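Local coordinates for Lmo0740 protein (Listeria monocytogenes, PDB 4RFA) that probably regulates transcription as a Crp-type activator, pairing a cyclic nucleotide-binding-like beta domain with a C-terminal domain likely to bind DNA, at residues F51-G56 / L104-I109; Y57-L62 / T98-S103. One frame throughout, in Å; residues are numbered along the deposited sequence.

In the fold
From the N terminus the chain passes two short helices and strand 29-35 before strand 49-55, which supplies the first half of contact 1. It passes through G56 directly into strand 58-62, the first half of contact 2. Strands 72-76 and 81-82 follow, and strand 95-99 then returns to close the inner loop at 57-62/98-103. Strand 103-110 closes the outer one at 51-56/104-109, so contact 2 lies wholly within the span of contact 1. The two meet where L104 packs on V99 and Y57, joining the two antiparallel sheets of the jelly-roll-like domain ahead of helix 111-120.

Contact 1: residues F51-G56 / L104-I109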
loop_
_atom_site.group_PDB
_atom_site.type_symbol
_atom_site.label_atom_id
_atom_site.label_comp_id
_atom_site.label_asym_id
_atom_site.label_seq_id
_atom_site.Cartn_x
_atom_site.Cartn_y
_atom_site.Cartn_z
ATOM N N PHE A 51 0.862 8.151 -14.412
ATOM C CA PHE A 51 -0.500 8.365 -14.950
ATOM C C PHE A 51 -1.406 9.013 -13.921
ATOM O O PHE A 51 -1.521 8.531 -12.837
ATOM C CB PHE A 51 -1.134 7.025 -15.383
ATOM C CG PHE A 51 -0.332 6.299 -16.400
ATOM C CD1 PHE A 51 0.808 5.593 -16.027
ATOM C CD2 PHE A 51 -0.672 6.346 -17.719
ATOM C CE1 PHE A 51 1.601 4.965 -16.986
ATOM C CE2 PHE A 51 0.095 5.718 -18.675
ATOM C CZ PHE A 51 1.236 5.034 -18.316
ATOM N N PHE A 52 -2.042 10.123 -14.262
ATOM C CA PHE A 52 -3.036 10.731 -13.374
ATOM C C PHE A 52 -4.452 10.631 -13.860
ATOM O O PHE A 52 -4.776 11.119 -14.957
ATOM C CB PHE A 52 -2.744 12.215 -13.231
ATOM C CG PHE A 52 -1.788 12.506 -12.162
ATOM C CD1 PHE A 52 -2.204 12.471 -10.839
ATOM C CD2 PHE A 52 -0.464 12.762 -12.459
ATOM C CE1 PHE A 52 -1.307 12.713 -9.818
ATOM C CE2 PHE A 52 0.443 13.009 -11.447
ATOM C CZ PHE A 52 0.023 12.989 -10.124
ATOM N N ILE A 53 -5.322 10.084 -13.031
ATOM C CA ILE A 53 -6.730 9.959 -13.394
ATOM C C ILE A 53 -7.368 11.299 -13.090
ATOM O O ILE A 53 -7.218 11.825 -11.987
ATOM C CB ILE A 53 -7.448 8.893 -12.588
ATOM C CG1 ILE A 53 -6.650 7.593 -12.567
ATOM C CG2 ILE A 53 -8.885 8.740 -13.060
ATOM C CD1 ILE A 53 -5.947 7.197 -13.832
ATOM N N VAL A 54 -8.039 11.874 -14.071
ATOM C CA VAL A 54 -8.727 13.152 -13.841
ATOM C C VAL A 54 -10.215 12.927 -13.714
ATOM O O VAL A 54 -10.877 13.662 -13.008
ATOM C CB VAL A 54 -8.406 14.239 -14.892
ATOM C CG1 VAL A 54 -6.911 14.463 -14.991
ATOM C CG2 VAL A 54 -8.970 13.868 -16.237
ATOM N N GLU A 55 -10.752 11.899 -14.346
ATOM C CA GLU A 55 -12.149 11.583 -14.094
ATOM C C GLU A 55 -12.447 10.126 -14.320
ATOM O O GLU A 55 -11.763 9.465 -15.094
ATOM C CB GLU A 55 -13.056 12.468 -14.969
ATOM C CG GLU A 55 -12.953 12.218 -16.438
ATOM C CD GLU A 55 -13.862 13.139 -17.284
ATOM O OE1 GLU A 55 -13.868 14.373 -17.070
ATOM O OE2 GLU A 55 -14.560 12.613 -18.187
ATOM N N GLY A 56 -13.479 9.621 -13.651
ATOM C CA GLY A 56 -13.846 8.200 -13.741
ATOM C C GLY A 56 -13.146 7.271 -12.736
ATOM O O GLY A 56 -12.294 7.700 -11.960
ATOM N N LEU A 104 -13.486 7.211 -18.407
ATOM C CA LEU A 104 -12.383 7.602 -17.612
ATOM C C LEU A 104 -11.350 8.293 -18.500
ATOM O O LEU A 104 -11.117 7.866 -19.657
ATOM C CB LEU A 104 -11.792 6.360 -16.940
ATOM C CG LEU A 104 -10.540 6.505 -16.091
ATOM C CD1 LEU A 104 -10.489 5.399 -15.020
ATOM C CD2 LEU A 104 -9.271 6.509 -16.933
HETATM N N MSE A 105 -10.758 9.352 -17.960
HETATM C CA MSE A 105 -9.732 10.150 -18.637
HETATM C C MSE A 105 -8.542 10.215 -17.770
HETATM O O MSE A 105 -8.662 10.464 -16.586
HETATM C CB MSE A 105 -10.104 11.618 -18.783
HETATM C CG MSE A 105 -8.969 12.539 -19.309
HETATM SE SE MSE A 105 -9.811 14.296 -19.688
HETATM C CE MSE A 105 -11.062 13.715 -21.110
ATOM N N LEU A 106 -7.378 10.057 -18.360
ATOM C CA LEU A 106 -6.145 10.267 -17.627
ATOM C C LEU A 106 -5.107 10.991 -18.423
ATOM O O LEU A 106 -5.226 11.122 -19.638
ATOM C CB LEU A 106 -5.598 8.920 -17.153
ATOM C CG LEU A 106 -5.192 7.894 -18.190
ATOM C CD1 LEU A 106 -3.909 8.300 -18.890
ATOM C CD2 LEU A 106 -4.998 6.550 -17.529
ATOM N N TYR A 107 -4.072 11.436 -17.717
ATOM C CA TYR A 107 -2.898 12.014 -18.343
ATOM C C TYR A 107 -1.691 11.102 -18.194
ATOM O O TYR A 107 -1.413 10.599 -17.143
ATOM C CB TYR A 107 -2.630 13.415 -17.771
ATOM C CG TYR A 107 -3.556 14.443 -18.381
ATOM C CD1 TYR A 107 -3.278 15.023 -19.604
ATOM C CD2 TYR A 107 -4.758 14.753 -17.771
ATOM C CE1 TYR A 107 -4.158 15.937 -20.177
ATOM C CE2 TYR A 107 -5.643 15.661 -18.335
ATOM C CZ TYR A 107 -5.342 16.250 -19.517
ATOM O OH TYR A 107 -6.253 17.126 -20.037
ATOM N N LYS A 108 -0.985 10.851 -19.276
ATOM C CA LYS A 108 0.267 10.105 -19.179
ATOM C C LYS A 108 1.363 11.132 -19.171
ATOM O O LYS A 108 1.480 11.890 -20.125
ATOM C CB LYS A 108 0.426 9.189 -20.392
ATOM C CG LYS A 108 1.728 8.411 -20.426
ATOM C CD LYS A 108 1.775 7.536 -21.655
ATOM C CE LYS A 108 3.138 6.882 -21.818
ATOM N NZ LYS A 108 3.270 6.336 -23.192
ATOM N N ILE A 109 2.180 11.132 -18.127
ATOM C CA ILE A 109 3.264 12.086 -18.014
ATOM C C ILE A 109 4.638 11.442 -17.906
ATOM O O ILE A 109 4.899 10.648 -17.015
ATOM C CB ILE A 109 3.098 12.962 -16.772
ATOM C CG1 ILE A 109 1.731 13.619 -16.764
ATOM C CG2 ILE A 109 4.172 14.014 -16.791
ATOM C CD1 ILE A 109 1.249 14.032 -15.410
#
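V54 and M105 meet at the tightest point of this antiparallel pair: V54 CG2 presses to 3.3 Å from CG of the selenomethionine M105, closer than usual for two carbons. A classic beta bulge lies here, V54 and E55 both facing M105. M105 O takes a bond from V54 N (2.9 Å, N-H...O angle 164°) and a weak one from E55 N, while M105 N returns a bond to E55 O. Further along, F52 and Y107 exchange two backbone bonds. The other V54 branch, CG1, sits at the edge of the Y107 ring, 3.5 Å from CD2, and F52 CD2 meets I109 CD1 at 3.6 Å; L12 and L16 of helix 11-20 pack against this side. On the opposite face I53 CD1 rests on L106 CB at 3.8 Å, and I53 CG2 approaches L104 CG. Here too K108, its CG anti to the backbone N (chi1 177°), lays that CG 3.6 Å from F51 CE2 as the two side chains travel alongside, and the F51 ring stacks on F42.

The solvent side is looser. Exposed E55 offers M105 only its CG, and the K108 amine leads away to a long, weak ion pair with E45. The chemistry is therefore apolar between the side chains and polar along the backbones, with the bulge's extra residue accommodated by sharing one carbonyl oxygen.

Contact 2: residues Y57-L62 / T98-S103; sequences YAAVEL and TVMSES
Y57 and S101 open the antiparallel pairing with a bond between main chain and side chain: Y57 N donates to S101 OG at 3.0 Å. With chi1 at 55°, the S101 hydroxyl lies between its own backbone N and carbonyl carbon, where it can accept from Y57 while giving its proton to S103 O. In that second bond the donor stands above the S103 carbonyl plane, 51° out of it; the two together fix the hydroxyl's rotation and link Y57 N to S103 O across the turn.

Among backbone bonds, A59 and T98 form a reciprocal pair, A59 N to T98 O at 2.7 Å and T98 N to A59 O at 2.8 Å. The A58 methyl, CB, also comes close to the T98 carbonyl, 3.2 Å from T98 O. Y57 O receives M100 N at 2.9 Å and, weakly, S101 N.

One polar bond joins side chains. T98 OG1 donates to E61 OE2 over 3.0 Å, coming from above the carboxylate plane; the same oxygen is salt-bridged to R188, which would probably favour the ionised form.

Apolar contact is modest. CG of the selenomethionine M100, placed anti to its carbonyl carbon (chi1 -76°), lies 3.8 Å from A59 CB, and S101 CB lies at the edge of the Y57 ring.

Strand 58-62 is the middle of its sheet, with 72-76 along its other edge. L104 of strand 103-110 packs on A58 and V99, F180 meets Y57 and M100, R188 in helix 183-189 ties E61 to the C-terminal part, and V60 touches Y140 of the second subunit.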
loop_
_atom_site.group_PDB
_atom_site.type_symbol
_atom_site.label_atom_id
_atom_site.label_comp_id
_atom_site.label_asym_id
_atom_site.label_seq_id
_atom_site.Cartn_x
_atom_site.Cartn_y
_atom_site.Cartn_z
ATOM N N TYR A 57 -13.493 5.984 -12.795
ATOM C CA TYR A 57 -13.090 5.007 -11.795
ATOM C C TYR A 57 -12.649 3.752 -12.485
ATOM O O TYR A 57 -13.171 3.371 -13.528
ATOM C CB TYR A 57 -14.256 4.699 -10.835
ATOM C CG TYR A 57 -14.643 5.889 -9.981
ATOM C CD1 TYR A 57 -15.563 6.828 -10.405
ATOM C CD2 TYR A 57 -14.070 6.069 -8.756
ATOM C CE1 TYR A 57 -15.894 7.917 -9.601
ATOM C CE2 TYR A 57 -14.377 7.129 -7.968
ATOM C CZ TYR A 57 -15.281 8.060 -8.394
ATOM O OH TYR A 57 -15.559 9.102 -7.550
ATOM N N ALA A 58 -11.641 3.121 -11.944
ATOM C CA ALA A 58 -11.310 1.789 -12.395
ATOM C C ALA A 58 -11.136 0.863 -11.216
ATOM O O ALA A 58 -11.124 1.305 -10.077
ATOM C CB ALA A 58 -10.036 1.821 -13.237
ATOM N N ALA A 59 -10.957 -0.423 -11.511
ATOM C CA ALA A 59 -10.688 -1.444 -10.497
ATOM C C ALA A 59 -9.460 -2.207 -10.826
ATOM O O ALA A 59 -9.270 -2.623 -11.972
ATOM C CB ALA A 59 -11.856 -2.426 -10.405
ATOM N N VAL A 60 -8.633 -2.426 -9.814
ATOM C CA VAL A 60 -7.482 -3.306 -9.940
ATOM C C VAL A 60 -7.904 -4.736 -9.474
ATOM O O VAL A 60 -8.314 -4.940 -8.333
ATOM C CB VAL A 60 -6.325 -2.788 -9.064
ATOM C CG1 VAL A 60 -5.066 -3.583 -9.275
ATOM C CG2 VAL A 60 -6.067 -1.295 -9.316
ATOM N N GLU A 61 -7.725 -5.723 -10.327
ATOM C CA GLU A 61 -8.172 -7.090 -10.060
ATOM C C GLU A 61 -7.066 -8.038 -9.634
ATOM O O GLU A 61 -6.002 -8.038 -10.233
ATOM C CB GLU A 61 -8.777 -7.667 -11.338
ATOM C CG GLU A 61 -9.816 -6.759 -11.986
ATOM C CD GLU A 61 -10.671 -7.477 -13.025
ATOM O OE1 GLU A 61 -10.399 -8.678 -13.282
ATOM O OE2 GLU A 61 -11.598 -6.835 -13.577
ATOM N N LEU A 62 -7.350 -8.894 -8.647
ATOM C CA LEU A 62 -6.465 -10.016 -8.303
ATOM C C LEU A 62 -6.622 -11.144 -9.337
ATOM O O LEU A 62 -7.655 -11.844 -9.371
ATOM C CB LEU A 62 -6.744 -10.540 -6.878
ATOM C CG LEU A 62 -5.999 -11.844 -6.480
ATOM C CD1 LEU A 62 -4.526 -11.825 -6.880
ATOM C CD2 LEU A 62 -6.127 -12.125 -4.990
ATOM N N THR A 98 -9.292 -2.375 -14.759
ATOM C CA THR A 98 -10.482 -2.332 -15.581
ATOM C C THR A 98 -11.309 -1.119 -15.251
ATOM O O THR A 98 -11.552 -0.827 -14.076
ATOM C CB THR A 98 -11.355 -3.560 -15.280
ATOM O OG1 THR A 98 -10.578 -4.741 -15.467
ATOM C CG2 THR A 98 -12.589 -3.609 -16.118
ATOM N N VAL A 99 -11.784 -0.442 -16.279
ATOM C CA VAL A 99 -12.568 0.745 -16.143
ATOM C C VAL A 99 -13.946 0.346 -15.697
ATOM O O VAL A 99 -14.574 -0.518 -16.310
ATOM C CB VAL A 99 -12.596 1.526 -17.464
ATOM C CG1 VAL A 99 -13.524 2.717 -17.385
ATOM C CG2 VAL A 99 -11.165 1.977 -17.776
HETATM N N MSE A 100 -14.399 0.985 -14.624
HETATM C CA MSE A 100 -15.645 0.626 -13.954
HETATM C C MSE A 100 -16.793 1.539 -14.244
HETATM O O MSE A 100 -17.980 1.161 -14.083
HETATM C CB MSE A 100 -15.390 0.791 -12.464
HETATM C CG MSE A 100 -14.566 -0.371 -11.989
HETATM SE SE MSE A 100 -15.843 -1.783 -11.556
HETATM C CE MSE A 100 -15.321 -3.095 -12.942
ATOM N N SER A 101 -16.441 2.769 -14.612
ATOM C CA SER A 101 -17.408 3.795 -14.918
ATOM C C SER A 101 -17.588 3.845 -16.451
ATOM O O SER A 101 -16.935 3.099 -17.217
ATOM C CB SER A 101 -16.968 5.125 -14.308
ATOM O OG SER A 101 -15.673 5.450 -14.744
ATOM N N GLU A 102 -18.501 4.689 -16.907
ATOM C CA GLU A 102 -18.871 4.712 -18.318
ATOM C C GLU A 102 -17.682 5.227 -19.121
ATOM O O GLU A 102 -17.340 4.688 -20.188
ATOM C CB GLU A 102 -20.120 5.565 -18.509
ATOM C CG GLU A 102 -21.341 5.045 -17.728
ATOM N N SER A 103 -17.020 6.241 -18.565
ATOM C CA SER A 103 -15.721 6.678 -19.060
ATOM C C SER A 103 -14.742 7.116 -17.973
ATOM O O SER A 103 -15.111 7.346 -16.806
ATOM C CB SER A 103 -15.896 7.831 -20.063
ATOM O OG SER A 103 -16.246 9.009 -19.360
#